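Local atomic coordinates of probable amidase (Thermus thermophilus, PDB entry 2DC0), a protein that is a probable amidase of the amidase family, an alpha/beta protein built round a large mixed sheet of eleven strands flanked by helices. Residues E26-F31 / L157-A162; P241-E246 / S275-G280; E292-H297 / A318-T323. One frame throughout, in Å; residues are numbered along the deposited sequence.

Interaction 1: residues E26-F31 / L157-A162; sequences ERAKAF and LGIGLA
Two successive bends in the Arg27 side chain, chi2 -69° and chi3 -67°, fold its guanidinium back so that its NE side meets the carbonyl O of Leu157. The contact joins the C-terminal end of helix 17-30 to the Schellman motif that ends helix 149-157, where Gly158 has positive phi and is the first residue to leave helical geometry. Both NE and NH2 of Arg27 grip that one oxygen, which lies in the guanidinium plane. The bond from Arg27 NE to Leu157 O is 2.7 Å long and nearly collinear with the C=O bond; the second, from Arg27 NH2 to Leu157 O, is 3.0 Å and more bent, its donor well above the carbonyl plane. A positive group at the C-terminal end of helix 149-157 would probably be favoured by the helix dipole.

Next to this polar grip the packing is apolar. The backbones come closest where Ala28 CA lies 5.5 Å from Ile159 CA. Ala28 CB is 3.8 Å from Ile159 CG2, while CG1 of the same isoleucine runs along the Ala28 backbone. Leu37 of edge strand 37-40 touches both side chains, so the pair packs against the end of the main sheet. Within 26-31, Phe31 CE2 lies over a face of the Arg27 guanidinium, near its rim, which probably restricts how that group can turn. Leu157 reaches the aromatic residue with both methyls: CD1 is 3.6 Å from Phe31 CB, and CD2 makes a CH-pi contact 4.1 Å from the Phe31 ring centroid, 8° off the ring normal.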
ATOM      1  N   GLU A  26     -34.968  13.311 -23.426  1.00 20.59           N
ATOM      2  CA  GLU A  26     -34.931  14.199 -24.583  1.00 22.91           C
ATOM      3  C   GLU A  26     -33.480  14.365 -25.016  1.00 21.84           C
ATOM      4  O   GLU A  26     -33.169  14.349 -26.208  1.00 21.00           O
ATOM      5  CB  GLU A  26     -35.531  15.570 -24.250  1.00 27.30           C
ATOM      6  CG  GLU A  26     -37.025  15.547 -23.971  1.00 34.62           C
ATOM      7  CD  GLU A  26     -37.631  16.943 -23.879  1.00 37.22           C
ATOM      8  OE1 GLU A  26     -37.001  17.830 -23.262  1.00 36.93           O
ATOM      9  OE2 GLU A  26     -38.745  17.147 -24.411  1.00 39.41           O
ATOM     10  N   ARG A  27     -32.595  14.514 -24.035  1.00 21.21           N
ATOM     11  CA  ARG A  27     -31.172  14.670 -24.306  1.00 20.25           C
ATOM     12  C   ARG A  27     -30.603  13.392 -24.916  1.00 18.96           C
ATOM     13  O   ARG A  27     -29.782  13.447 -25.831  1.00 18.41           O
ATOM     14  CB  ARG A  27     -30.415  15.006 -23.018  1.00 20.55           C
ATOM     15  CG  ARG A  27     -30.874  16.284 -22.319  1.00 22.98           C
ATOM     16  CD  ARG A  27     -30.516  17.530 -23.116  1.00 27.14           C
ATOM     17  NE  ARG A  27     -29.070  17.740 -23.184  1.00 29.32           N
ATOM     18  CZ  ARG A  27     -28.490  18.729 -23.860  1.00 32.87           C
ATOM     19  NH1 ARG A  27     -29.231  19.606 -24.532  1.00 30.14           N
ATOM     20  NH2 ARG A  27     -27.167  18.841 -23.865  1.00 32.43           N
ATOM     21  N   ALA A  28     -31.039  12.241 -24.411  1.00 17.73           N
ATOM     22  CA  ALA A  28     -30.560  10.961 -24.927  1.00 18.01           C
ATOM     23  C   ALA A  28     -30.957  10.829 -26.387  1.00 18.13           C
ATOM     24  O   ALA A  28     -30.178  10.370 -27.219  1.00 17.28           O
ATOM     25  CB  ALA A  28     -31.151   9.805 -24.119  1.00 16.87           C
ATOM     26  N   LYS A  29     -32.182  11.232 -26.697  1.00 18.75           N
ATOM     27  CA  LYS A  29     -32.662  11.153 -28.065  1.00 19.20           C
ATOM     28  C   LYS A  29     -31.909  12.137 -28.960  1.00 18.99           C
ATOM     29  O   LYS A  29     -31.465  11.776 -30.046  1.00 17.80           O
ATOM     30  CB  LYS A  29     -34.159  11.444 -28.110  1.00 22.97           C
ATOM     31  CG  LYS A  29     -34.803  11.236 -29.475  1.00 29.37           C
ATOM     32  CD  LYS A  29     -36.110  10.460 -29.328  1.00 35.39           C
ATOM     33  CE  LYS A  29     -37.022  11.117 -28.296  1.00 38.81           C
ATOM     34  NZ  LYS A  29     -38.036  10.181 -27.719  1.00 42.21           N
ATOM     35  N   ALA A  30     -31.748  13.370 -28.490  1.00 17.60           N
ATOM     36  CA  ALA A  30     -31.068  14.410 -29.259  1.00 18.42           C
ATOM     37  C   ALA A  30     -29.609  14.104 -29.602  1.00 19.66           C
ATOM     38  O   ALA A  30     -29.151  14.408 -30.705  1.00 18.77           O
ATOM     39  CB  ALA A  30     -31.150  15.739 -28.514  1.00 17.43           C
ATOM     40  N   PHE A  31     -28.886  13.511 -28.657  1.00 19.29           N
ATOM     41  CA  PHE A  31     -27.475  13.178 -28.843  1.00 20.46           C
ATOM     42  C   PHE A  31     -27.257  11.679 -28.954  1.00 21.25           C
ATOM     43  O   PHE A  31     -26.197  11.159 -28.598  1.00 20.89           O
ATOM     44  CB  PHE A  31     -26.658  13.735 -27.673  1.00 18.87           C
ATOM     45  CG  PHE A  31     -26.505  15.226 -27.709  1.00 20.63           C
ATOM     46  CD1 PHE A  31     -25.508  15.814 -28.486  1.00 21.03           C
ATOM     47  CD2 PHE A  31     -27.387  16.049 -27.009  1.00 20.36           C
ATOM     48  CE1 PHE A  31     -25.394  17.197 -28.570  1.00 23.16           C
ATOM     49  CE2 PHE A  31     -27.283  17.431 -27.087  1.00 20.62           C
ATOM     50  CZ  PHE A  31     -26.284  18.010 -27.869  1.00 21.58           C
ATOM     51  N   LEU A 157     -23.552  15.621 -21.341  1.00 16.22           N
ATOM     52  CA  LEU A 157     -24.681  16.012 -22.174  1.00 18.32           C
ATOM     53  C   LEU A 157     -26.020  16.126 -21.443  1.00 18.82           C
ATOM     54  O   LEU A 157     -27.029  16.480 -22.046  1.00 18.47           O
ATOM     55  CB  LEU A 157     -24.809  15.029 -23.351  1.00 17.68           C
ATOM     56  CG  LEU A 157     -23.610  15.016 -24.315  1.00 18.79           C
ATOM     57  CD1 LEU A 157     -23.808  13.982 -25.409  1.00 19.89           C
ATOM     58  CD2 LEU A 157     -23.457  16.401 -24.913  1.00 19.15           C
ATOM     59  N   GLY A 158     -26.033  15.830 -20.148  1.00 17.99           N
ATOM     60  CA  GLY A 158     -27.270  15.925 -19.396  1.00 18.90           C
ATOM     61  C   GLY A 158     -28.152  14.693 -19.507  1.00 18.47           C
ATOM     62  O   GLY A 158     -29.331  14.740 -19.165  1.00 20.17           O
ATOM     63  N   ILE A 159     -27.596  13.594 -20.005  1.00 18.18           N
ATOM     64  CA  ILE A 159     -28.353  12.348 -20.117  1.00 17.48           C
ATOM     65  C   ILE A 159     -28.227  11.719 -18.734  1.00 18.72           C
ATOM     66  O   ILE A 159     -27.416  10.814 -18.504  1.00 18.16           O
ATOM     67  CB  ILE A 159     -27.747  11.421 -21.192  1.00 16.94           C
ATOM     68  CG1 ILE A 159     -27.684  12.162 -22.535  1.00 18.04           C
ATOM     69  CG2 ILE A 159     -28.593  10.163 -21.332  1.00 17.20           C
ATOM     70  CD1 ILE A 159     -26.792  11.508 -23.590  1.00 23.38           C
ATOM     71  N   GLY A 160     -29.040  12.215 -17.807  1.00 18.48           N
ATOM     72  CA  GLY A 160     -28.963  11.748 -16.435  1.00 17.65           C
ATOM     73  C   GLY A 160     -28.118  12.803 -15.748  1.00 17.78           C
ATOM     74  O   GLY A 160     -27.332  13.480 -16.416  1.00 19.60           O
ATOM     75  N   LEU A 161     -28.260  12.947 -14.433  1.00 17.78           N
ATOM     76  CA  LEU A 161     -27.529  13.964 -13.671  1.00 18.77           C
ATOM     77  C   LEU A 161     -26.146  13.526 -13.177  1.00 18.05           C
ATOM     78  O   LEU A 161     -25.324  14.357 -12.796  1.00 18.62           O
ATOM     79  CB  LEU A 161     -28.374  14.411 -12.473  1.00 21.15           C
ATOM     80  CG  LEU A 161     -29.732  15.051 -12.788  1.00 24.08           C
ATOM     81  CD1 LEU A 161     -30.533  15.275 -11.494  1.00 27.08           C
ATOM     82  CD2 LEU A 161     -29.494  16.370 -13.494  1.00 24.97           C
ATOM     83  N   ALA A 162     -25.894  12.225 -13.184  1.00 15.54           N
ATOM     84  CA  ALA A 162     -24.619  11.690 -12.736  1.00 14.89           C
ATOM     85  C   ALA A 162     -24.519  10.252 -13.197  1.00 15.22           C
ATOM     86  O   ALA A 162     -25.487   9.694 -13.708  1.00 15.04           O
ATOM     87  CB  ALA A 162     -24.514  11.761 -11.211  1.00 13.76           C
TER

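Interaction 2: residues P241-E246 / S275-G280; sequences PLDFLE and SLPLEG
The backbones approach at two points, Pro241 to Ser275 with CA atoms 5.3 Å apart and Phe244 to Pro277 at 5.4 Å, so the short helix 242-245 lies along the loop that leaves strand 270-273. Strands 237-240 and 270-273 are parallel neighbours at one edge of the main sheet, and the contact joins the segments that follow them, across a beta-alpha-beta crossover through helix 251-263. Asp243 carries the polar part. Its chi1 of 58° sets CG between the backbone N and the carbonyl carbon, and the carboxylate reaches Ser275 and Leu276. Leu276 N donates to Asp243 OD1 at 3.0 Å, almost straight at 173° and on the syn lone pair. Ser275 OG donates a hydrogen bond to Asp243 OD2 at 2.8 Å, also from the syn side but 23° out of the carboxylate plane. Two different oxygens are thus engaged, which should restrain the rotation of the carboxylate.

The apolar part is built on Phe244 and Leu276, which lie side by side. Leu341 and Ala344 of helix 324-345 pack on that leucine. Leu278 adds CD1, 3.9 Å from Phe244 CE1, and Leu276 CD2 sits over one face of the Phe244 ring, offset toward the rim and 4.1 Å from Phe244 CG.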
ATOM      1  N   PRO A 241       4.861  17.138  -9.086  1.00 19.35           N
ATOM      2  CA  PRO A 241       5.912  16.177  -9.426  1.00 17.32           C
ATOM      3  C   PRO A 241       6.504  16.431 -10.804  1.00 18.09           C
ATOM      4  O   PRO A 241       6.273  15.669 -11.747  1.00 17.50           O
ATOM      5  CB  PRO A 241       5.187  14.841  -9.324  1.00 18.35           C
ATOM      6  CG  PRO A 241       3.819  15.185  -9.840  1.00 18.72           C
ATOM      7  CD  PRO A 241       3.526  16.518  -9.182  1.00 19.77           C
ATOM      8  N   LEU A 242       7.282  17.505 -10.905  1.00 18.00           N
ATOM      9  CA  LEU A 242       7.900  17.889 -12.168  1.00 18.01           C
ATOM     10  C   LEU A 242       8.743  16.798 -12.822  1.00 18.75           C
ATOM     11  O   LEU A 242       8.663  16.610 -14.037  1.00 19.68           O
ATOM     12  CB  LEU A 242       8.730  19.163 -11.964  1.00 17.38           C
ATOM     13  CG  LEU A 242       7.892  20.398 -11.585  1.00 16.29           C
ATOM     14  CD1 LEU A 242       8.802  21.614 -11.424  1.00 20.18           C
ATOM     15  CD2 LEU A 242       6.847  20.670 -12.660  1.00 17.40           C
ATOM     16  N   ASP A 243       9.541  16.073 -12.036  1.00 18.37           N
ATOM     17  CA  ASP A 243      10.369  15.024 -12.620  1.00 19.06           C
ATOM     18  C   ASP A 243       9.504  13.939 -13.269  1.00 20.09           C
ATOM     19  O   ASP A 243       9.808  13.462 -14.365  1.00 20.63           O
ATOM     20  CB  ASP A 243      11.368  14.438 -11.584  1.00 19.04           C
ATOM     21  CG  ASP A 243      10.700  13.841 -10.337  1.00 19.90           C
ATOM     22  OD1 ASP A 243       9.477  13.991 -10.135  1.00 20.76           O
ATOM     23  OD2 ASP A 243      11.432  13.219  -9.538  1.00 20.91           O
ATOM     24  N   PHE A 244       8.401  13.585 -12.615  1.00 19.07           N
ATOM     25  CA  PHE A 244       7.482  12.586 -13.152  1.00 19.32           C
ATOM     26  C   PHE A 244       6.837  13.083 -14.451  1.00 19.37           C
ATOM     27  O   PHE A 244       6.630  12.313 -15.393  1.00 20.07           O
ATOM     28  CB  PHE A 244       6.379  12.284 -12.135  1.00 17.83           C
ATOM     29  CG  PHE A 244       5.348  11.310 -12.630  1.00 19.47           C
ATOM     30  CD1 PHE A 244       5.657   9.963 -12.774  1.00 20.03           C
ATOM     31  CD2 PHE A 244       4.072  11.746 -12.979  1.00 21.55           C
ATOM     32  CE1 PHE A 244       4.705   9.060 -13.260  1.00 20.28           C
ATOM     33  CE2 PHE A 244       3.112  10.854 -13.468  1.00 20.32           C
ATOM     34  CZ  PHE A 244       3.430   9.513 -13.608  1.00 19.77           C
ATOM     35  N   LEU A 245       6.522  14.373 -14.498  1.00 19.04           N
ATOM     36  CA  LEU A 245       5.868  14.969 -15.671  1.00 19.98           C
ATOM     37  C   LEU A 245       6.801  15.317 -16.822  1.00 20.43           C
ATOM     38  O   LEU A 245       6.359  15.521 -17.955  1.00 19.65           O
ATOM     39  CB  LEU A 245       5.112  16.232 -15.254  1.00 18.64           C
ATOM     40  CG  LEU A 245       3.925  16.042 -14.306  1.00 18.51           C
ATOM     41  CD1 LEU A 245       3.410  17.405 -13.859  1.00 18.05           C
ATOM     42  CD2 LEU A 245       2.826  15.255 -15.006  1.00 16.00           C
ATOM     43  N   GLU A 246       8.090  15.388 -16.527  1.00 21.69           N
ATOM     44  CA  GLU A 246       9.087  15.721 -17.529  1.00 22.21           C
ATOM     45  C   GLU A 246       8.914  14.938 -18.834  1.00 21.33           C
ATOM     46  O   GLU A 246       9.024  13.715 -18.858  1.00 19.79           O
ATOM     47  CB  GLU A 246      10.475  15.476 -16.943  1.00 24.79           C
ATOM     48  CG  GLU A 246      11.611  15.924 -17.823  1.00 31.36           C
ATOM     49  CD  GLU A 246      12.918  15.955 -17.069  1.00 35.24           C
ATOM     50  OE1 GLU A 246      13.105  16.875 -16.246  1.00 40.33           O
ATOM     51  OE2 GLU A 246      13.752  15.053 -17.282  1.00 38.73           O
ATOM     52  N   SER A 275       9.323  15.299  -5.681  1.00 17.86           N
ATOM     53  CA  SER A 275       9.908  14.256  -6.522  1.00 18.86           C
ATOM     54  C   SER A 275       9.060  12.987  -6.480  1.00 18.47           C
ATOM     55  O   SER A 275       8.712  12.503  -5.404  1.00 18.35           O
ATOM     56  CB  SER A 275      11.333  13.933  -6.060  1.00 20.42           C
ATOM     57  OG  SER A 275      11.867  12.837  -6.795  1.00 21.55           O
ATOM     58  N   LEU A 276       8.733  12.463  -7.640  1.00 15.00           N
ATOM     59  CA  LEU A 276       7.936  11.251  -7.797  1.00 15.00           C
ATOM     60  C   LEU A 276       8.398  10.447  -9.008  1.00 15.00           C
ATOM     61  O   LEU A 276       7.681  10.368 -10.000  1.00 18.08           O
ATOM     62  CB  LEU A 276       6.454  11.559  -7.572  1.00 15.00           C
ATOM     63  CG  LEU A 276       5.483  10.389  -7.752  1.00 15.00           C
ATOM     64  CD1 LEU A 276       4.912   9.976  -6.405  1.00 15.00           C
ATOM     65  CD2 LEU A 276       4.370  10.781  -8.710  1.00 15.00           C
ATOM     66  N   PRO A 277       9.627   9.911  -8.957  1.00 19.41           N
ATOM     67  CA  PRO A 277      10.225   9.143 -10.057  1.00 20.41           C
ATOM     68  C   PRO A 277       9.319   8.059 -10.625  1.00 18.30           C
ATOM     69  O   PRO A 277       8.993   8.069 -11.810  1.00 20.20           O
ATOM     70  CB  PRO A 277      11.484   8.553  -9.422  1.00 21.26           C
ATOM     71  CG  PRO A 277      11.848   9.572  -8.383  1.00 22.55           C
ATOM     72  CD  PRO A 277      10.505   9.889  -7.774  1.00 20.37           C
ATOM     73  N   LEU A 278       8.936   7.115  -9.776  1.00 18.99           N
ATOM     74  CA  LEU A 278       8.070   6.017 -10.186  1.00 19.80           C
ATOM     75  C   LEU A 278       8.592   5.356 -11.455  1.00 18.65           C
ATOM     76  O   LEU A 278       7.824   5.051 -12.369  1.00 19.12           O
ATOM     77  CB  LEU A 278       6.643   6.535 -10.422  1.00 18.62           C
ATOM     78  CG  LEU A 278       5.955   7.164  -9.203  1.00 19.81           C
ATOM     79  CD1 LEU A 278       4.552   7.639  -9.581  1.00 17.43           C
ATOM     80  CD2 LEU A 278       5.885   6.138  -8.079  1.00 18.82           C
ATOM     81  N   GLU A 279       9.898   5.136 -11.518  1.00 20.23           N
ATOM     82  CA  GLU A 279      10.473   4.511 -12.702  1.00 21.55           C
ATOM     83  C   GLU A 279       9.925   3.106 -12.898  1.00 19.48           C
ATOM     84  O   GLU A 279       9.842   2.321 -11.951  1.00 20.32           O
ATOM     85  CB  GLU A 279      11.999   4.472 -12.599  1.00 25.62           C
ATOM     86  CG  GLU A 279      12.610   5.845 -12.356  1.00 35.20           C
ATOM     87  CD  GLU A 279      14.110   5.862 -12.564  1.00 39.81           C
ATOM     88  OE1 GLU A 279      14.810   5.030 -11.944  1.00 42.49           O
ATOM     89  OE2 GLU A 279      14.586   6.714 -13.346  1.00 43.43           O
ATOM     90  N   GLY A 280       9.540   2.812 -14.135  1.00 19.05           N
ATOM     91  CA  GLY A 280       8.999   1.509 -14.480  1.00 19.64           C
ATOM     92  C   GLY A 280       7.563   1.269 -14.043  1.00 19.53           C
ATOM     93  O   GLY A 280       7.050   0.163 -14.196  1.00 19.97           O
TER

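Interaction 3: residues E292-H297 / A318-T323; sequences EAARIH and AGLALT
Arg295 meets Gly319, Leu320 and Leu322 with the far end of its side chain, while CB sets out beside the neighbouring helix rather than at it. A bend at chi2 (-52°) turns the chain, chi3 is extended, and the guanidinium arrives at the C-terminal end of helix 310-321. This is helix-helix packing, with Ala294 of helix 281-296 facing Gly319 at a CA separation of 5.1 Å. CZ of the arginine lies by Gly319 O and also by Leu320 CD2, which covers one guanidinium face, off centre. Arg295 NH1 donates to Gly319 O at 2.9 Å with an N-H...O angle of 160°, the donor standing 57° out of the carbonyl plane. At the tip, NH2 of Arg295 donates to Leu322 O, also at 2.9 Å, nearly in line with the C=O bond though bent at the hydrogen.

Beside it Ala294 CB rests 3.6 Å from Gly319 C and 3.7 Å from Leu320 CD2. Gly319 presents bare backbone to the Ala294 methyl, consistent with the short CA separation. Tyr291 makes a cation-pi contact with Arg295, and Arg328 of the second subunit packs against it. Two carbonyl oxygens near the guanidinium plane, with Leu320 CD2 over its face, should together hold the cation flat.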
ATOM      1  N   GLU A 292      -4.138 -10.261 -13.784  1.00 16.61           N
ATOM      2  CA  GLU A 292      -5.394 -10.471 -13.063  1.00 17.40           C
ATOM      3  C   GLU A 292      -6.591 -10.499 -14.006  1.00 18.53           C
ATOM      4  O   GLU A 292      -7.485 -11.334 -13.849  1.00 18.43           O
ATOM      5  CB  GLU A 292      -5.612  -9.383 -11.989  1.00 17.51           C
ATOM      6  CG  GLU A 292      -4.575  -9.383 -10.858  1.00 16.93           C
ATOM      7  CD  GLU A 292      -4.952  -8.473  -9.681  1.00 19.84           C
ATOM      8  OE1 GLU A 292      -5.900  -7.668  -9.799  1.00 18.70           O
ATOM      9  OE2 GLU A 292      -4.286  -8.559  -8.630  1.00 17.96           O
ATOM     10  N   ALA A 293      -6.605  -9.596 -14.985  1.00 16.57           N
ATOM     11  CA  ALA A 293      -7.712  -9.521 -15.935  1.00 17.91           C
ATOM     12  C   ALA A 293      -7.821 -10.789 -16.778  1.00 18.56           C
ATOM     13  O   ALA A 293      -8.922 -11.277 -17.048  1.00 16.87           O
ATOM     14  CB  ALA A 293      -7.545  -8.303 -16.841  1.00 16.83           C
ATOM     15  N   ALA A 294      -6.678 -11.319 -17.196  1.00 17.45           N
ATOM     16  CA  ALA A 294      -6.682 -12.528 -18.008  1.00 19.84           C
ATOM     17  C   ALA A 294      -7.254 -13.718 -17.234  1.00 19.96           C
ATOM     18  O   ALA A 294      -7.933 -14.565 -17.808  1.00 21.11           O
ATOM     19  CB  ALA A 294      -5.272 -12.843 -18.492  1.00 20.06           C
ATOM     20  N   ARG A 295      -6.988 -13.785 -15.936  1.00 18.80           N
ATOM     21  CA  ARG A 295      -7.495 -14.897 -15.154  1.00 20.85           C
ATOM     22  C   ARG A 295      -9.004 -14.786 -14.940  1.00 21.21           C
ATOM     23  O   ARG A 295      -9.683 -15.785 -14.707  1.00 22.11           O
ATOM     24  CB  ARG A 295      -6.741 -14.998 -13.822  1.00 21.96           C
ATOM     25  CG  ARG A 295      -5.216 -15.162 -14.001  1.00 23.46           C
ATOM     26  CD  ARG A 295      -4.918 -16.319 -14.954  1.00 23.90           C
ATOM     27  NE  ARG A 295      -3.501 -16.583 -15.230  1.00 23.32           N
ATOM     28  CZ  ARG A 295      -2.675 -15.759 -15.872  1.00 25.03           C
ATOM     29  NH1 ARG A 295      -3.099 -14.576 -16.306  1.00 24.23           N
ATOM     30  NH2 ARG A 295      -1.430 -16.146 -16.139  1.00 21.27           N
ATOM     31  N   ILE A 296      -9.539 -13.574 -15.030  1.00 21.78           N
ATOM     32  CA  ILE A 296     -10.978 -13.390 -14.882  1.00 20.89           C
ATOM     33  C   ILE A 296     -11.700 -13.930 -16.110  1.00 19.87           C
ATOM     34  O   ILE A 296     -12.722 -14.599 -15.997  1.00 19.66           O
ATOM     35  CB  ILE A 296     -11.350 -11.908 -14.757  1.00 23.11           C
ATOM     36  CG1 ILE A 296     -10.805 -11.351 -13.441  1.00 23.82           C
ATOM     37  CG2 ILE A 296     -12.870 -11.742 -14.859  1.00 20.58           C
ATOM     38  CD1 ILE A 296     -11.347 -11.971 -12.124  1.00 23.38           C
ATOM     39  N   HIS A 297     -11.153 -13.631 -17.282  1.00 20.50           N
ATOM     40  CA  HIS A 297     -11.751 -14.036 -18.550  1.00 21.32           C
ATOM     41  C   HIS A 297     -11.063 -15.225 -19.196  1.00 22.59           C
ATOM     42  O   HIS A 297     -11.214 -15.460 -20.394  1.00 23.77           O
ATOM     43  CB  HIS A 297     -11.721 -12.851 -19.511  1.00 19.96           C
ATOM     44  CG  HIS A 297     -12.439 -11.646 -18.993  1.00 19.59           C
ATOM     45  ND1 HIS A 297     -13.808 -11.510 -19.060  1.00 19.02           N
ATOM     46  CD2 HIS A 297     -11.982 -10.545 -18.348  1.00 17.34           C
ATOM     47  CE1 HIS A 297     -14.167 -10.378 -18.478  1.00 18.18           C
ATOM     48  NE2 HIS A 297     -13.077  -9.774 -18.037  1.00 16.87           N
ATOM     49  N   ALA A 318      -1.671 -11.349 -23.582  1.00 18.28           N
ATOM     50  CA  ALA A 318      -0.424 -10.912 -22.975  1.00 17.49           C
ATOM     51  C   ALA A 318      -0.521 -11.238 -21.485  1.00 17.92           C
ATOM     52  O   ALA A 318       0.473 -11.584 -20.850  1.00 18.33           O
ATOM     53  CB  ALA A 318      -0.229  -9.410 -23.191  1.00 19.32           C
ATOM     54  N   GLY A 319      -1.734 -11.143 -20.941  1.00 17.38           N
ATOM     55  CA  GLY A 319      -1.947 -11.444 -19.534  1.00 18.30           C
ATOM     56  C   GLY A 319      -1.764 -12.925 -19.226  1.00 18.92           C
ATOM     57  O   GLY A 319      -1.303 -13.297 -18.143  1.00 16.88           O
ATOM     58  N   LEU A 320      -2.128 -13.776 -20.182  1.00 18.15           N
ATOM     59  CA  LEU A 320      -1.994 -15.217 -20.019  1.00 19.06           C
ATOM     60  C   LEU A 320      -0.562 -15.664 -20.258  1.00 18.69           C
ATOM     61  O   LEU A 320      -0.153 -16.736 -19.809  1.00 20.19           O
ATOM     62  CB  LEU A 320      -2.920 -15.954 -20.992  1.00 20.23           C
ATOM     63  CG  LEU A 320      -4.411 -15.888 -20.679  1.00 21.65           C
ATOM     64  CD1 LEU A 320      -5.186 -16.720 -21.693  1.00 24.29           C
ATOM     65  CD2 LEU A 320      -4.656 -16.409 -19.270  1.00 22.45           C
ATOM     66  N   ALA A 321       0.191 -14.841 -20.980  1.00 17.66           N
ATOM     67  CA  ALA A 321       1.590 -15.127 -21.288  1.00 18.78           C
ATOM     68  C   ALA A 321       2.465 -14.821 -20.073  1.00 19.38           C
ATOM     69  O   ALA A 321       3.591 -15.317 -19.959  1.00 18.51           O
ATOM     70  CB  ALA A 321       2.045 -14.298 -22.497  1.00 18.58           C
ATOM     71  N   LEU A 322       1.946 -13.983 -19.176  1.00 18.57           N
ATOM     72  CA  LEU A 322       2.651 -13.643 -17.944  1.00 18.53           C
ATOM     73  C   LEU A 322       2.361 -14.781 -16.972  1.00 19.01           C
ATOM     74  O   LEU A 322       1.221 -15.227 -16.860  1.00 19.39           O
ATOM     75  CB  LEU A 322       2.126 -12.320 -17.364  1.00 17.87           C
ATOM     76  CG  LEU A 322       2.379 -11.068 -18.213  1.00 17.84           C
ATOM     77  CD1 LEU A 322       1.665  -9.862 -17.609  1.00 18.19           C
ATOM     78  CD2 LEU A 322       3.882 -10.821 -18.292  1.00 17.16           C
ATOM     79  N   THR A 323       3.392 -15.243 -16.275  1.00 18.82           N
ATOM     80  CA  THR A 323       3.245 -16.336 -15.319  1.00 21.54           C
ATOM     81  C   THR A 323       3.025 -15.813 -13.906  1.00 21.05           C
ATOM     82  O   THR A 323       3.085 -14.610 -13.673  1.00 19.77           O
ATOM     83  CB  THR A 323       4.504 -17.197 -15.296  1.00 22.46           C
ATOM     84  OG1 THR A 323       5.601 -16.396 -14.837  1.00 24.64           O
ATOM     85  CG2 THR A 323       4.811 -17.715 -16.692  1.00 23.01           C
TER

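From the N terminus, interaction 1 closes the longest loop: 125 residues lie between 26-31 and 157-162, and they include strands 37-40, 69-73 and 110-115 at one end of the main sheet. Interaction 2 opens only afterwards, closing 28 residues at the other end of that sheet, and lies across the chain's centre from interaction 1, their centres 39 Å apart. Interaction 3 closes 20 residues between 292-297 and 318-323, tying helix 281-296 to helix 310-321. The three are in series, none nested or crossed. Helix 281-296 connects the last two, since it follows 275-280 and ends in 292-297; their nearest atoms are about 12 Å apart.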